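Local coordinates for tryptophan halogenase (Shewanella frigidimarina, PDB 2PYX), which probably binds FAD and acts as a flavin-dependent monooxygenase of the tryptophan halogenase family, at residues A[15-20]-A[172-177]; A[82-87]-A[178-183]. All coordinates share one frame; numbering follows the deposited sequence. Where two conformers were deposited one is given.

Contact 1: residues A[15-20]-A[172-177]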
loop_
_atom_site.group_PDB
_atom_site.type_symbol
_atom_site.label_atom_id
_atom_site.label_comp_id
_atom_site.label_asym_id
_atom_site.label_seq_id
_atom_site.Cartn_x
_atom_site.Cartn_y
_atom_site.Cartn_z
ATOM N N GLY A 15 1.774 12.814 -13.862
ATOM C CA GLY A 15 2.021 11.464 -14.256
ATOM C C GLY A 15 2.335 10.576 -13.055
ATOM O O GLY A 15 1.598 10.527 -12.052
ATOM N N GLY A 16 3.438 9.853 -13.130
ATOM C CA GLY A 16 3.830 8.932 -12.064
ATOM C C GLY A 16 2.841 7.784 -11.943
ATOM O O GLY A 16 1.987 7.577 -12.803
ATOM N N THR A 17 2.955 7.029 -10.871
ATOM C CA THR A 17 2.068 5.895 -10.694
ATOM C C THR A 17 0.637 6.364 -10.492
ATOM O O THR A 17 -0.301 5.715 -10.962
ATOM C CB THR A 17 2.483 5.024 -9.518
ATOM O OG1 THR A 17 2.624 5.850 -8.369
ATOM C CG2 THR A 17 3.762 4.316 -9.817
ATOM N N ALA A 18 0.448 7.498 -9.826
ATOM C CA ALA A 18 -0.910 7.990 -9.558
ATOM C C ALA A 18 -1.648 8.320 -10.850
ATOM O O ALA A 18 -2.768 7.866 -11.110
ATOM C CB ALA A 18 -0.860 9.189 -8.623
ATOM N N GLY A 19 -0.983 9.069 -11.723
ATOM C CA GLY A 19 -1.610 9.490 -12.947
ATOM C C GLY A 19 -1.823 8.381 -13.933
ATOM O O GLY A 19 -2.921 8.250 -14.509
ATOM N N TRP A 20 -0.793 7.544 -14.106
ATOM C CA TRP A 20 -0.906 6.481 -15.107
ATOM C C TRP A 20 -1.773 5.305 -14.678
ATOM O O TRP A 20 -2.469 4.714 -15.497
ATOM C CB TRP A 20 0.449 6.014 -15.601
ATOM C CG TRP A 20 1.136 7.084 -16.383
ATOM C CD1 TRP A 20 2.202 7.855 -15.977
ATOM C CD2 TRP A 20 0.773 7.545 -17.670
ATOM N NE1 TRP A 20 2.535 8.754 -16.962
ATOM C CE2 TRP A 20 1.674 8.585 -18.009
ATOM C CE3 TRP A 20 -0.225 7.197 -18.587
ATOM C CZ2 TRP A 20 1.591 9.272 -19.218
ATOM C CZ3 TRP A 20 -0.275 7.855 -19.784
ATOM C CH2 TRP A 20 0.631 8.897 -20.084
ATOM N N LEU A 172 8.555 -3.244 -6.277
ATOM C CA LEU A 172 8.796 -2.748 -7.635
ATOM C C LEU A 172 9.584 -1.446 -7.629
ATOM O O LEU A 172 9.673 -0.779 -6.605
ATOM C CB LEU A 172 7.457 -2.573 -8.390
ATOM C CG LEU A 172 6.390 -1.639 -7.775
ATOM C CD1 LEU A 172 6.627 -0.133 -8.026
ATOM C CD2 LEU A 172 4.978 -1.981 -8.264
ATOM N N ASN A 173 10.140 -1.115 -8.788
ATOM C CA ASN A 173 10.735 0.212 -9.038
ATOM C C ASN A 173 9.619 1.100 -9.611
ATOM O O ASN A 173 9.123 0.845 -10.721
ATOM C CB ASN A 173 11.881 0.038 -10.038
ATOM C CG ASN A 173 12.538 1.351 -10.452
ATOM O OD1 ASN A 173 11.876 2.361 -10.718
ATOM N ND2 ASN A 173 13.876 1.304 -10.600
ATOM N N ALA A 174 9.192 2.101 -8.868
ATOM C CA ALA A 174 8.039 2.909 -9.297
ATOM C C ALA A 174 8.253 3.696 -10.583
ATOM O O ALA A 174 7.315 3.881 -11.381
ATOM C CB ALA A 174 7.581 3.841 -8.191
ATOM N N ALA A 175 9.466 4.204 -10.782
ATOM C CA ALA A 175 9.731 4.971 -11.991
ATOM C C ALA A 175 9.633 4.063 -13.225
ATOM O O ALA A 175 9.096 4.444 -14.269
ATOM C CB ALA A 175 11.094 5.631 -11.943
ATOM N N LYS A 176 10.170 2.862 -13.117
ATOM C CA LYS A 176 10.081 1.916 -14.227
ATOM C C LYS A 176 8.635 1.497 -14.491
ATOM O O LYS A 176 8.214 1.328 -15.635
ATOM C CB LYS A 176 10.968 0.686 -13.992
ATOM C CG LYS A 176 12.458 1.009 -14.088
ATOM C CD LYS A 176 13.327 -0.180 -13.817
ATOM C CE LYS A 176 14.804 0.198 -13.944
ATOM N NZ LYS A 176 15.622 -0.999 -14.280
ATOM N N PHE A 177 7.853 1.385 -13.419
ATOM C CA PHE A 177 6.436 1.083 -13.550
ATOM C C PHE A 177 5.692 2.219 -14.270
ATOM O O PHE A 177 4.933 1.981 -15.185
ATOM C CB PHE A 177 5.859 0.784 -12.149
ATOM C CG PHE A 177 4.423 0.296 -12.117
ATOM C CD1 PHE A 177 3.857 -0.415 -13.169
ATOM C CD2 PHE A 177 3.674 0.488 -10.961
ATOM C CE1 PHE A 177 2.533 -0.865 -13.099
ATOM C CE2 PHE A 177 2.357 0.018 -10.888
ATOM C CZ PHE A 177 1.810 -0.641 -11.959
#
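T17 meets A174 and F177 through one atom, the methyl CG2, which touches both A174 and the ring of F177. The contact is van der Waals only. CG2 lies 4.2 Å from A174 CB and 3.9 Å from A174 O, while it stands 4.0 Å from F177 CD2. It comes at the phenyl obliquely, and the two side chains cross at about a right angle. With chi1 at 52°, T17 OG1 sits between its own backbone N and C, and this turns the methyl, rather than the hydroxyl, to helix 174-187. The F177 ring is also met edge-to-face by F80 and touched by M66 and L70 of helix 65-73; I368 and L365 of helix 363-377 add to the surroundings of T17.

Hydrogen bonds within each segment shape the backbone. N173 is the N-cap of helix 174-187: its OD1 takes the N-H of K176 at 3.0 Å on a nearly straight path (167°), the donor lying above the amide carbonyl plane. F177 N bonds to N173 O at 3.0 Å, closing the first turn. In the other segment, G19 N reaches G15 O at 3.0 Å and W20 N reaches G16 O at 3.1 Å. G16 has a positive phi, which favours glycine.

The backbone N-H groups of T17 and A18 hold a tartrate, probably from the crystallisation liquor. G15 to A18 are predicted to bind FAD, and G16 and G19 fit a GxGxxG pattern after strand 9-13, so this is consistent with the glycine-rich strand-turn-helix of a Rossmann-type dinucleotide site, with the start of helix 174-187 packed alongside.

Contact 2: residues A[82-87]-A[178-183]; sequences RQCDAS and SQLLTE
Q83 and L180 bring their CA atoms to 7.2 Å where the chain leaves helix 77-83 beside helix 174-187, C84 being the first residue to depart from helical backbone angles. L180 points toward the other segment, its CG anti to the backbone N (chi1 172°), and each of its methyls has a partner there. CD2 lies 3.6 Å from C84 SG, an apolar contact between buried side chains. CD1 is 3.3 Å from Q83 OE1, the end of an extended glutamine that crosses the leucine at about a right angle.

Beyond the leucine the contact turns polar and wet. Two waters lie between Q83 OE1 and E183 OE1; water 2 donates to Q83 OE1 at 3.2 Å and to E183 OE1 at 2.6 Å. The other carboxylate oxygen, E183 OE2, accepts from Q179 NE2 at 3.0 Å, the donor meeting OE2 from above the carboxylate plane while the acceptor stays close to the plane of the Q179 amide. So one carboxylate oxygen is held by an amide N-H and the other by water.

Cutting L180 back to an alanine here would probably leave C84 SG without its apolar mate and the Q83 amide freer to swing. Greasy inside and hydrated outside, the contact lets two acceptors, an amide oxygen and a probably charged carboxylate, face each other across water, one molecule of which donates to both.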
loop_
_atom_site.group_PDB
_atom_site.type_symbol
_atom_site.label_atom_id
_atom_site.label_comp_id
_atom_site.label_asym_id
_atom_site.label_seq_id
_atom_site.Cartn_x
_atom_site.Cartn_y
_atom_site.Cartn_z
ATOM N N ARG A 82 9.633 -8.173 -15.559
ATOM C CA ARG A 82 10.882 -7.967 -16.257
ATOM C C ARG A 82 11.212 -6.488 -16.342
ATOM O O ARG A 82 12.348 -6.104 -16.114
ATOM C CB ARG A 82 10.799 -8.590 -17.648
ATOM C CG ARG A 82 10.755 -10.166 -17.628
ATOM C CD ARG A 82 10.314 -10.764 -18.961
ATOM N NE ARG A 82 10.205 -12.236 -18.952
ATOM C CZ ARG A 82 9.531 -12.942 -19.867
ATOM N NH1 ARG A 82 8.897 -12.323 -20.859
ATOM N NH2 ARG A 82 9.478 -14.267 -19.810
ATOM N N GLN A 83 10.227 -5.660 -16.650
ATOM C CA GLN A 83 10.470 -4.239 -16.936
ATOM C C GLN A 83 10.522 -3.330 -15.702
ATOM O O GLN A 83 11.062 -2.219 -15.753
ATOM C CB GLN A 83 9.450 -3.748 -17.960
ATOM C CG GLN A 83 9.660 -4.435 -19.308
ATOM C CD GLN A 83 8.540 -4.166 -20.296
ATOM O OE1 GLN A 83 7.986 -3.070 -20.337
ATOM N NE2 GLN A 83 8.197 -5.177 -21.095
ATOM N N CYS A 84 9.948 -3.787 -14.586
ATOM C CA CYS A 84 9.814 -2.936 -13.406
ATOM C C CYS A 84 10.700 -3.366 -12.240
ATOM O O CYS A 84 10.488 -2.913 -11.102
ATOM C CB CYS A 84 8.340 -2.882 -12.974
ATOM S SG CYS A 84 7.302 -2.272 -14.313
ATOM N N ASP A 85 11.659 -4.247 -12.517
ATOM C CA ASP A 85 12.564 -4.775 -11.497
ATOM C C ASP A 85 11.769 -5.287 -10.301
ATOM O O ASP A 85 12.066 -4.966 -9.164
ATOM C CB ASP A 85 13.576 -3.696 -11.072
ATOM C CG ASP A 85 14.802 -4.268 -10.360
ATOM O OD1 ASP A 85 15.001 -5.498 -10.379
ATOM O OD2 ASP A 85 15.577 -3.472 -9.796
ATOM N N ALA A 86 10.765 -6.094 -10.570
ATOM C CA ALA A 86 9.843 -6.516 -9.518
ATOM C C ALA A 86 10.208 -7.863 -8.891
ATOM O O ALA A 86 10.847 -8.717 -9.516
ATOM C CB ALA A 86 8.446 -6.593 -10.064
ATOM N N SER A 87 9.826 -8.010 -7.625
ATOM C CA SER A 87 9.840 -9.295 -6.938
ATOM C C SER A 87 8.486 -9.468 -6.237
ATOM O O SER A 87 7.665 -8.531 -6.168
ATOM C CB SER A 87 10.996 -9.385 -5.935
ATOM O OG SER A 87 11.132 -10.700 -5.418
ATOM N N SER A 178 5.924 3.454 -13.867
ATOM C CA SER A 178 5.303 4.603 -14.509
ATOM C C SER A 178 5.639 4.632 -16.000
ATOM O O SER A 178 4.797 4.963 -16.827
ATOM C CB SER A 178 5.791 5.885 -13.835
ATOM O OG SER A 178 5.312 5.937 -12.514
ATOM N N GLN A 179 6.892 4.301 -16.331
ATOM C CA GLN A 179 7.304 4.265 -17.742
ATOM C C GLN A 179 6.578 3.180 -18.529
ATOM O O GLN A 179 6.097 3.402 -19.638
ATOM C CB GLN A 179 8.808 4.095 -17.874
ATOM C CG GLN A 179 9.307 4.219 -19.324
ATOM C CD GLN A 179 8.828 5.487 -20.038
ATOM O OE1 GLN A 179 8.952 6.600 -19.520
ATOM N NE2 GLN A 179 8.272 5.318 -21.241
ATOM N N LEU A 180 6.468 1.997 -17.932
ATOM C CA LEU A 180 5.713 0.924 -18.575
ATOM C C LEU A 180 4.257 1.336 -18.821
ATOM O O LEU A 180 3.701 1.125 -19.879
ATOM C CB LEU A 180 5.791 -0.359 -17.742
ATOM C CG LEU A 180 4.931 -1.564 -18.107
ATOM C CD1 LEU A 180 5.050 -1.870 -19.574
ATOM C CD2 LEU A 180 5.326 -2.794 -17.335
ATOM N N LEU A 181 3.648 1.949 -17.817
ATOM C CA LEU A 181 2.254 2.368 -17.934
ATOM C C LEU A 181 2.084 3.483 -18.992
ATOM O O LEU A 181 1.100 3.517 -19.726
ATOM C CB LEU A 181 1.723 2.877 -16.586
ATOM C CG LEU A 181 1.526 1.768 -15.547
ATOM C CD1 LEU A 181 1.308 2.421 -14.187
ATOM C CD2 LEU A 181 0.369 0.828 -15.931
ATOM N N THR A 182 3.050 4.403 -19.054
ATOM C CA THR A 182 2.986 5.463 -20.051
ATOM C C THR A 182 2.914 4.859 -21.447
ATOM O O THR A 182 2.101 5.252 -22.270
ATOM C CB THR A 182 4.253 6.320 -19.970
ATOM O OG1 THR A 182 4.309 7.012 -18.704
ATOM C CG2 THR A 182 4.295 7.335 -21.128
ATOM N N GLU A 183 3.797 3.881 -21.666
ATOM C CA GLU A 183 3.849 3.171 -22.954
ATOM C C GLU A 183 2.544 2.434 -23.229
ATOM O O GLU A 183 1.947 2.588 -24.279
ATOM C CB GLU A 183 5.040 2.189 -22.982
ATOM C CG GLU A 183 6.381 2.879 -22.891
ATOM C CD GLU A 183 7.552 2.017 -22.397
ATOM O OE1 GLU A 183 7.369 0.825 -22.000
ATOM O OE2 GLU A 183 8.683 2.588 -22.375
HETATM O O HOH W 1 8.972 -0.422 -19.927
HETATM O O HOH W 2 6.433 -1.481 -22.686
#

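How the contacts relate
Helix 174-187 serves both contacts: its capped start in contact 1 and the turns that follow in contact 2. Their centres are 8 Å apart, and C84 O of contact 2 probably accepts from N173 N of contact 1 at 3.0 Å, tying the chain after helix 77-83 to the N-cap. Both are partly buried, but contact 1 lies nearer the centre of the chain and rests on van der Waals contact of one methyl, with a backbone carbonyl and a ring, beside the predicted FAD-binding turn. Contact 2 runs from buried C84 and L180 out to exposed Q83 and its waters. W20 also packs on L181 and T182, so helix 174-187 packs against both helix 16-31, probably part of a Rossmann-type site, and helix 77-83.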